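Local coordinates for Oxidored_FMN domain-containing protein ([Pseudomonas] geniculata N1, PDB 6L6J) that probably oxidises the amine 6-hydroxypseudooxynicotine, carrying FMN and a [4Fe-4S] cluster as its cofactors, at residues A37-I42 against E370-G375; R158-G163 against G216-V221; P559-H562 against E566-H569. All blocks are in the same frame, centred on the assembly; numbering follows the deposited sequence.

Interaction 1 (A37-I42 against E370-G375); sequences ALEEMI and EEHVSG
Glu39 and Glu40, in the first turn of helix 38-51, meet His372 and Val373 in a surface contact between the flavin-binding TIM barrel and the long loop that leads from helix 349-355 to strand 390-394, the first strand of the Rossmann-like sheet. No direct hydrogen bond joins the two segments; a ring face, a methyl group and one water do the work.

The His372 ring supplies the broadest surface. With CG anti to the backbone N (chi1 172°), it is swung against the helix, and the CB of Glu39 sits over one of its faces. This is a CH-pi contact, with Glu39 CB 3.5 Å from the centroid of the His372 ring and only 15° off its normal, although displaced toward the rim near ND1 and CE1. The Glu39 carboxylate is tilted 53° from the ring plane; its OE1 makes a salt bridge with Arg88, on helix 83-94. Glu40 extends toward Val373, and Glu40 OE2 lies 3.2 Å from Val373 CG2.

A water bridges the segments, joining the backbone of the helix to the backbone and a carboxylate of the loop. It donates to Glu40 O at 2.7 Å and to Glu371 OE1 at 2.9 Å, and accepts a weak bond from His372 N at 3.4 Å. The other carboxylate oxygen of Glu371, OE2, pairs with Arg48 farther along helix 38-51, a second tie of the loop to that helix.

The example shows a carboxylate side chain lending its aliphatic part to an aromatic face while one carboxylate oxygen pairs with an arginine of another helix. Glu39 OE2 remains 4.1 Å from His372 ND1, too far for a bond but near enough that its negative charge could modestly stabilise a protonated imidazole.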
loop_
_atom_site.group_PDB
_atom_site.type_symbol
_atom_site.label_atom_id
_atom_site.label_comp_id
_atom_site.label_asym_id
_atom_site.label_seq_id
_atom_site.Cartn_x
_atom_site.Cartn_y
_atom_site.Cartn_z
ATOM N N ALA A 37 3.760 -7.541 18.799
ATOM C CA ALA A 37 3.136 -8.584 17.949
ATOM C C ALA A 37 4.234 -9.303 17.151
ATOM O O ALA A 37 4.215 -9.300 15.894
ATOM C CB ALA A 37 2.084 -7.973 17.056
ATOM N N LEU A 38 5.152 -9.931 17.886
ATOM C CA LEU A 38 6.351 -10.636 17.356
ATOM C C LEU A 38 5.921 -11.731 16.365
ATOM O O LEU A 38 6.570 -11.885 15.321
ATOM C CB LEU A 38 7.123 -11.208 18.552
ATOM C CG LEU A 38 8.554 -11.675 18.294
ATOM C CD1 LEU A 38 9.419 -10.541 17.773
ATOM C CD2 LEU A 38 9.153 -12.273 19.567
ATOM N N GLU A 39 4.871 -12.484 16.699
ATOM C CA GLU A 39 4.469 -13.692 15.931
ATOM C C GLU A 39 3.956 -13.257 14.554
ATOM O O GLU A 39 4.229 -13.968 13.546
ATOM C CB GLU A 39 3.456 -14.503 16.736
ATOM C CG GLU A 39 4.056 -15.143 17.979
ATOM C CD GLU A 39 4.939 -16.350 17.698
ATOM O OE1 GLU A 39 5.917 -16.563 18.467
ATOM O OE2 GLU A 39 4.649 -17.080 16.708
ATOM N N GLU A 40 3.269 -12.114 14.516
ATOM C CA GLU A 40 2.754 -11.478 13.270
ATOM C C GLU A 40 3.958 -11.170 12.357
ATOM O O GLU A 40 3.987 -11.638 11.197
ATOM C CB GLU A 40 1.905 -10.252 13.623
ATOM C CG GLU A 40 0.810 -10.559 14.633
ATOM C CD GLU A 40 -0.302 -9.530 14.792
ATOM O OE1 GLU A 40 -0.156 -8.387 14.282
ATOM O OE2 GLU A 40 -1.300 -9.862 15.481
ATOM N N MET A 41 4.927 -10.426 12.883
ATOM C CA MET A 41 6.196 -10.063 12.210
ATOM C C MET A 41 6.917 -11.323 11.701
ATOM O O MET A 41 7.219 -11.389 10.505
ATOM C CB MET A 41 7.058 -9.318 13.222
ATOM C CG MET A 41 8.396 -8.904 12.708
ATOM S SD MET A 41 9.086 -7.777 13.938
ATOM C CE MET A 41 8.239 -6.276 13.458
ATOM N N ILE A 42 7.151 -12.301 12.581
ATOM C CA ILE A 42 7.809 -13.600 12.261
ATOM C C ILE A 42 7.079 -14.246 11.076
ATOM O O ILE A 42 7.717 -14.419 10.044
ATOM C CB ILE A 42 7.893 -14.501 13.513
ATOM C CG1 ILE A 42 9.049 -14.080 14.424
ATOM C CG2 ILE A 42 8.001 -15.971 13.164
ATOM C CD1 ILE A 42 8.931 -14.593 15.861
ATOM N N GLU A 370 -2.233 -11.592 7.876
ATOM C CA GLU A 370 -3.113 -12.634 8.471
ATOM C C GLU A 370 -2.352 -13.956 8.666
ATOM O O GLU A 370 -3.016 -14.954 9.069
ATOM C CB GLU A 370 -4.310 -12.945 7.562
ATOM C CG GLU A 370 -5.246 -11.782 7.313
ATOM C CD GLU A 370 -5.781 -11.111 8.557
ATOM O OE1 GLU A 370 -6.333 -11.819 9.432
ATOM O OE2 GLU A 370 -5.635 -9.857 8.636
ATOM N N GLU A 371 -1.053 -14.004 8.345
ATOM C CA GLU A 371 -0.235 -15.257 8.370
ATOM C C GLU A 371 -0.353 -15.920 9.763
ATOM O O GLU A 371 -0.622 -17.149 9.833
ATOM C CB GLU A 371 1.231 -14.975 8.008
ATOM C CG GLU A 371 1.450 -14.424 6.601
ATOM C CD GLU A 371 1.438 -12.905 6.417
ATOM O OE1 GLU A 371 1.055 -12.161 7.339
ATOM O OE2 GLU A 371 1.807 -12.459 5.314
ATOM N N HIS A 372 -0.216 -15.125 10.839
ATOM C CA HIS A 372 -0.308 -15.586 12.253
ATOM C C HIS A 372 -1.742 -15.457 12.767
ATOM O O HIS A 372 -2.210 -16.442 13.315
ATOM C CB HIS A 372 0.647 -14.824 13.175
ATOM C CG HIS A 372 0.421 -15.164 14.606
ATOM N ND1 HIS A 372 0.962 -16.299 15.192
ATOM C CD2 HIS A 372 -0.343 -14.568 15.561
ATOM C CE1 HIS A 372 0.578 -16.363 16.463
ATOM N NE2 HIS A 372 -0.227 -15.312 16.716
ATOM N N VAL A 373 -2.386 -14.294 12.621
ATOM C CA VAL A 373 -3.707 -13.967 13.248
ATOM C C VAL A 373 -4.759 -14.998 12.813
ATOM O O VAL A 373 -5.587 -15.429 13.645
ATOM C CB VAL A 373 -4.188 -12.539 12.910
ATOM C CG1 VAL A 373 -5.682 -12.374 13.140
ATOM C CG2 VAL A 373 -3.434 -11.464 13.686
ATOM N N SER A 374 -4.742 -15.384 11.547
ATOM C CA SER A 374 -5.797 -16.227 10.941
ATOM C C SER A 374 -5.259 -17.598 10.499
ATOM O O SER A 374 -6.100 -18.456 10.178
ATOM C CB SER A 374 -6.441 -15.479 9.803
ATOM O OG SER A 374 -7.103 -14.309 10.267
ATOM N N GLY A 375 -3.933 -17.804 10.480
ATOM C CA GLY A 375 -3.272 -18.982 9.866
ATOM C C GLY A 375 -3.409 -19.059 8.339
ATOM O O GLY A 375 -3.410 -20.179 7.812
HETATM O O HOH W 1 1.571 -12.313 10.224
#

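Interaction 2 (R158-G163 against G216-V221); sequences RAKRAG and GDTCAV
Lys160 reaches across to Cys219, Thr218 and Asp217 in turn, its methylene chain touching the first and its amino group held by the other two. Starting trans to the main-chain nitrogen (chi1 -156°), the side chain leaves helix 142-162 toward the turn before strand 220-229, passing the Cys219 thiol with Lys160 CG 3.6 Å from Cys219 SG. Bends at chi3 and chi4 then bring the amino group round to the polar side chains; the lysine side chain crosses those of Thr218 and Asp217 at roughly right angles.

Lys160 NZ donates a hydrogen bond to Thr218 OG1 at 2.7 Å. A longer salt bridge connects Lys160 NZ to Asp217 OD1 at 3.6 Å, and the same oxygen accepts a weak bond from Thr218 N, consistent with the carboxylate lying beside the threonine. Were an alanine to stand in for Lys160, Thr218 OG1 would probably lose this donor and Asp217 its positive mate, while the thiol of Cys219 would be less well covered.

Gly163, the first residue to leave the helical conformation, has positive phi and bonds back into the last turn, a Schellman motif. Ala220 pairs through its backbone with Asp165 and Val167, joining strand 220-229 to 166-171; the lysine bridges from helix 142-162 to the turn between helix 197-215 and strand 220-229, at the end of the barrel where these two strands begin.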
loop_
_atom_site.group_PDB
_atom_site.type_symbol
_atom_site.label_atom_id
_atom_site.label_comp_id
_atom_site.label_asym_id
_atom_site.label_seq_id
_atom_site.Cartn_x
_atom_site.Cartn_y
_atom_site.Cartn_z
ATOM N N ARG A 158 24.100 -4.604 18.532
ATOM C CA ARG A 158 22.935 -5.423 18.955
ATOM C C ARG A 158 22.400 -6.216 17.753
ATOM O O ARG A 158 22.059 -7.421 17.932
ATOM C CB ARG A 158 21.832 -4.551 19.556
ATOM C CG ARG A 158 22.151 -3.974 20.929
ATOM C CD ARG A 158 20.936 -3.319 21.584
ATOM N NE ARG A 158 21.330 -2.563 22.770
ATOM C CZ ARG A 158 21.736 -1.290 22.764
ATOM N NH1 ARG A 158 21.760 -0.580 21.646
ATOM N NH2 ARG A 158 22.119 -0.727 23.892
ATOM N N ALA A 159 22.333 -5.589 16.581
ATOM C CA ALA A 159 21.830 -6.216 15.334
ATOM C C ALA A 159 22.738 -7.386 14.924
ATOM O O ALA A 159 22.203 -8.403 14.482
ATOM C CB ALA A 159 21.716 -5.184 14.237
ATOM N N LYS A 160 24.059 -7.232 15.047
ATOM C CA LYS A 160 25.059 -8.307 14.768
ATOM C C LYS A 160 24.734 -9.512 15.658
ATOM O O LYS A 160 24.523 -10.587 15.110
ATOM C CB LYS A 160 26.488 -7.801 15.012
ATOM C CG LYS A 160 27.592 -8.540 14.272
ATOM C CD LYS A 160 28.946 -8.340 14.928
ATOM C CE LYS A 160 30.121 -8.275 13.975
ATOM N NZ LYS A 160 30.856 -9.557 13.938
ATOM N N ARG A 161 24.609 -9.281 16.970
ATOM C CA ARG A 161 24.301 -10.294 18.012
ATOM C C ARG A 161 22.992 -11.022 17.678
ATOM O O ARG A 161 22.871 -12.198 18.005
ATOM C CB ARG A 161 24.207 -9.631 19.390
ATOM C CG ARG A 161 25.530 -9.130 19.962
ATOM C CD ARG A 161 25.536 -9.147 21.497
ATOM N NE ARG A 161 25.132 -10.474 21.982
ATOM C CZ ARG A 161 24.352 -10.736 23.047
ATOM N NH1 ARG A 161 23.884 -9.750 23.806
ATOM N NH2 ARG A 161 24.048 -12.000 23.336
ATOM N N ALA A 162 22.037 -10.333 17.067
ATOM C CA ALA A 162 20.724 -10.879 16.661
ATOM C C ALA A 162 20.885 -11.804 15.434
ATOM O O ALA A 162 20.051 -12.723 15.232
ATOM C CB ALA A 162 19.796 -9.710 16.399
ATOM N N GLY A 163 21.905 -11.545 14.616
ATOM C CA GLY A 163 22.292 -12.373 13.457
ATOM C C GLY A 163 21.917 -11.782 12.107
ATOM O O GLY A 163 21.968 -12.541 11.113
ATOM N N GLY A 216 31.349 -4.311 10.385
ATOM C CA GLY A 216 31.644 -4.412 8.940
ATOM C C GLY A 216 32.372 -5.690 8.538
ATOM O O GLY A 216 32.313 -6.029 7.344
ATOM N N ASP A 217 33.068 -6.352 9.471
ATOM C CA ASP A 217 33.862 -7.590 9.211
ATOM C C ASP A 217 32.921 -8.684 8.682
ATOM O O ASP A 217 33.288 -9.321 7.689
ATOM C CB ASP A 217 34.676 -8.043 10.435
ATOM C CG ASP A 217 33.988 -7.916 11.799
ATOM O OD1 ASP A 217 32.840 -7.394 11.862
ATOM O OD2 ASP A 217 34.615 -8.336 12.809
ATOM N N THR A 218 31.738 -8.851 9.283
ATOM C CA THR A 218 30.791 -9.983 9.031
ATOM C C THR A 218 29.404 -9.512 8.543
ATOM O O THR A 218 28.689 -10.332 7.933
ATOM C CB THR A 218 30.621 -10.817 10.308
ATOM O OG1 THR A 218 30.199 -9.944 11.362
ATOM C CG2 THR A 218 31.891 -11.543 10.689
ATOM N N CYS A 219 28.990 -8.277 8.849
ATOM C CA CYS A 219 27.728 -7.679 8.326
ATOM C C CYS A 219 28.041 -6.683 7.204
ATOM O O CYS A 219 28.979 -5.881 7.364
ATOM C CB CYS A 219 26.958 -6.955 9.415
ATOM S SG CYS A 219 26.608 -8.007 10.836
ATOM N N ALA A 220 27.298 -6.748 6.103
ATOM C CA ALA A 220 27.261 -5.670 5.095
ATOM C C ALA A 220 26.622 -4.422 5.734
ATOM O O ALA A 220 25.690 -4.574 6.553
ATOM C CB ALA A 220 26.495 -6.123 3.882
ATOM N N VAL A 221 27.123 -3.231 5.424
ATOM C CA VAL A 221 26.542 -1.940 5.897
ATOM C C VAL A 221 25.864 -1.252 4.715
ATOM O O VAL A 221 26.587 -0.850 3.784
ATOM C CB VAL A 221 27.627 -1.047 6.492
ATOM C CG1 VAL A 221 27.028 0.214 7.078
ATOM C CG2 VAL A 221 28.441 -1.826 7.511
#

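Interaction 3 (P559-H562 against E566-H569); sequences PWTH and EMVH
Thr561 holds OG1 between its backbone N and carbonyl carbon (chi1 61°), facing Met567, whose own chain sets out opposite its main-chain nitrogen and past that hydroxyl before a bend at chi3 (-53°) turns the methyl back to His562. The side chains so placed pack the short, weakly bonded helix 561-564 against helix 567-577, in the beta-alpha-beta crossover between the parallel strands 547-552 and 580-582 of the OYE-like second alpha/beta domain.

The backbone fixes the corner between them. Thr561 O receives Glu566 N at 2.9 Å with a fairly straight N-H...O angle of 157°, and a weaker bond from Met567 N at 3.3 Å. One carbonyl thus gathers two successive amides at the start of the second helix. The Thr561 hydroxyl bonds to Ser558 O; toward Met567 it makes only a packing contact, with Thr561 OG1 3.3 Å from Met567 CA.

On another side of the threonine, Thr561 CB lies 3.8 Å from Glu566 CB, the two side chains crossing at about a right angle. The extended glutamate then leaves this domain: its OE2 meets Arg271 and Ser269, which follow barrel strand 255-261, while OE1 is hydrogen-bonded to Thr564 OG1. The side chain of Glu566, about 9 Å from the iron-sulfur cluster, thereby ties the crossover to the barrel. At the far end of Met567, the methyl lies obliquely to the His562 ring, Met567 CE coming within 3.4 Å of His562 CB.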
loop_
_atom_site.group_PDB
_atom_site.type_symbol
_atom_site.label_atom_id
_atom_site.label_comp_id
_atom_site.label_asym_id
_atom_site.label_seq_id
_atom_site.Cartn_x
_atom_site.Cartn_y
_atom_site.Cartn_z
ATOM N N PRO A 559 -10.361 12.557 2.132
ATOM C CA PRO A 559 -9.574 12.420 3.367
ATOM C C PRO A 559 -8.739 11.136 3.448
ATOM O O PRO A 559 -7.577 11.198 3.873
ATOM C CB PRO A 559 -10.645 12.427 4.451
ATOM C CG PRO A 559 -11.668 13.357 3.895
ATOM C CD PRO A 559 -11.718 13.055 2.409
ATOM N N TRP A 560 -9.334 10.021 3.019
ATOM C CA TRP A 560 -8.716 8.679 3.160
ATOM C C TRP A 560 -7.370 8.632 2.413
ATOM O O TRP A 560 -6.521 7.762 2.766
ATOM C CB TRP A 560 -9.664 7.585 2.658
ATOM C CG TRP A 560 -9.099 6.219 2.897
ATOM C CD1 TRP A 560 -8.690 5.303 1.973
ATOM C CD2 TRP A 560 -8.791 5.657 4.176
ATOM N NE1 TRP A 560 -8.182 4.196 2.590
ATOM C CE2 TRP A 560 -8.224 4.391 3.945
ATOM C CE3 TRP A 560 -8.966 6.095 5.492
ATOM C CZ2 TRP A 560 -7.854 3.551 4.991
ATOM C CZ3 TRP A 560 -8.565 5.279 6.522
ATOM C CH2 TRP A 560 -8.010 4.024 6.269
ATOM N N THR A 561 -7.196 9.501 1.400
ATOM C CA THR A 561 -5.985 9.539 0.542
ATOM C C THR A 561 -4.795 10.084 1.336
ATOM O O THR A 561 -3.678 9.822 0.921
ATOM C CB THR A 561 -6.238 10.264 -0.779
ATOM O OG1 THR A 561 -6.614 11.620 -0.553
ATOM C CG2 THR A 561 -7.306 9.564 -1.590
ATOM N N HIS A 562 -5.005 10.746 2.469
ATOM C CA HIS A 562 -3.901 11.045 3.412
ATOM C C HIS A 562 -3.184 9.736 3.711
ATOM O O HIS A 562 -1.959 9.761 3.885
ATOM C CB HIS A 562 -4.419 11.678 4.706
ATOM C CG HIS A 562 -3.346 11.949 5.709
ATOM N ND1 HIS A 562 -2.326 12.871 5.473
ATOM C CD2 HIS A 562 -3.128 11.429 6.938
ATOM C CE1 HIS A 562 -1.519 12.899 6.521
ATOM N NE2 HIS A 562 -1.978 12.009 7.424
ATOM N N GLU A 566 -2.183 9.581 -1.566
ATOM C CA GLU A 566 -2.671 10.093 -2.876
ATOM C C GLU A 566 -3.181 11.530 -2.749
ATOM O O GLU A 566 -3.416 12.147 -3.797
ATOM C CB GLU A 566 -3.760 9.184 -3.442
ATOM C CG GLU A 566 -3.260 7.794 -3.785
ATOM C CD GLU A 566 -4.354 6.869 -4.308
ATOM O OE1 GLU A 566 -5.326 6.595 -3.550
ATOM O OE2 GLU A 566 -4.269 6.448 -5.485
ATOM N N MET A 567 -3.345 12.071 -1.537
ATOM C CA MET A 567 -3.990 13.408 -1.377
ATOM C C MET A 567 -3.235 14.431 -2.231
ATOM O O MET A 567 -3.876 15.073 -3.075
ATOM C CB MET A 567 -4.045 13.909 0.071
ATOM C CG MET A 567 -5.216 14.883 0.262
ATOM S SD MET A 567 -5.260 15.823 1.806
ATOM C CE MET A 567 -5.140 14.478 2.984
ATOM N N VAL A 568 -1.917 14.530 -2.048
ATOM C CA VAL A 568 -1.082 15.567 -2.718
ATOM C C VAL A 568 -1.178 15.402 -4.244
ATOM O O VAL A 568 -1.094 16.399 -4.946
ATOM C CB VAL A 568 0.368 15.506 -2.210
ATOM C CG1 VAL A 568 1.025 14.172 -2.561
ATOM C CG2 VAL A 568 1.210 16.667 -2.717
ATOM N N HIS A 569 -1.319 14.178 -4.749
ATOM C CA HIS A 569 -1.391 13.876 -6.207
ATOM C C HIS A 569 -2.800 14.165 -6.729
ATOM O O HIS A 569 -2.896 14.694 -7.856
ATOM C CB HIS A 569 -0.975 12.426 -6.524
ATOM C CG HIS A 569 0.371 12.079 -6.006
ATOM N ND1 HIS A 569 1.409 12.977 -6.031
ATOM C CD2 HIS A 569 0.828 10.971 -5.394
ATOM C CE1 HIS A 569 2.468 12.429 -5.478
ATOM N NE2 HIS A 569 2.130 11.202 -5.047
#

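In the fold
The three contacts lie in different parts of a multidomain flavoenzyme. Interaction 2 stays within the TIM barrel, and its residues fall between the two partners of interaction 1, which joins the first barrel helix to the linker entering the Rossmann-like domain. Interaction 3 follows later in the chain, in the second alpha/beta domain. The centre of interaction 1 lies 26 Å from that of interaction 2 and 29 Å from that of interaction 3; the centres of interactions 2 and 3 are 39 Å apart, and none touches another. Interaction 2 joins a barrel helix to the turn before a barrel strand, whereas interactions 1 and 3 lie where later parts of the chain meet the barrel, the Glu566 side chain of interaction 3 being about 9 Å from the iron-sulfur cluster.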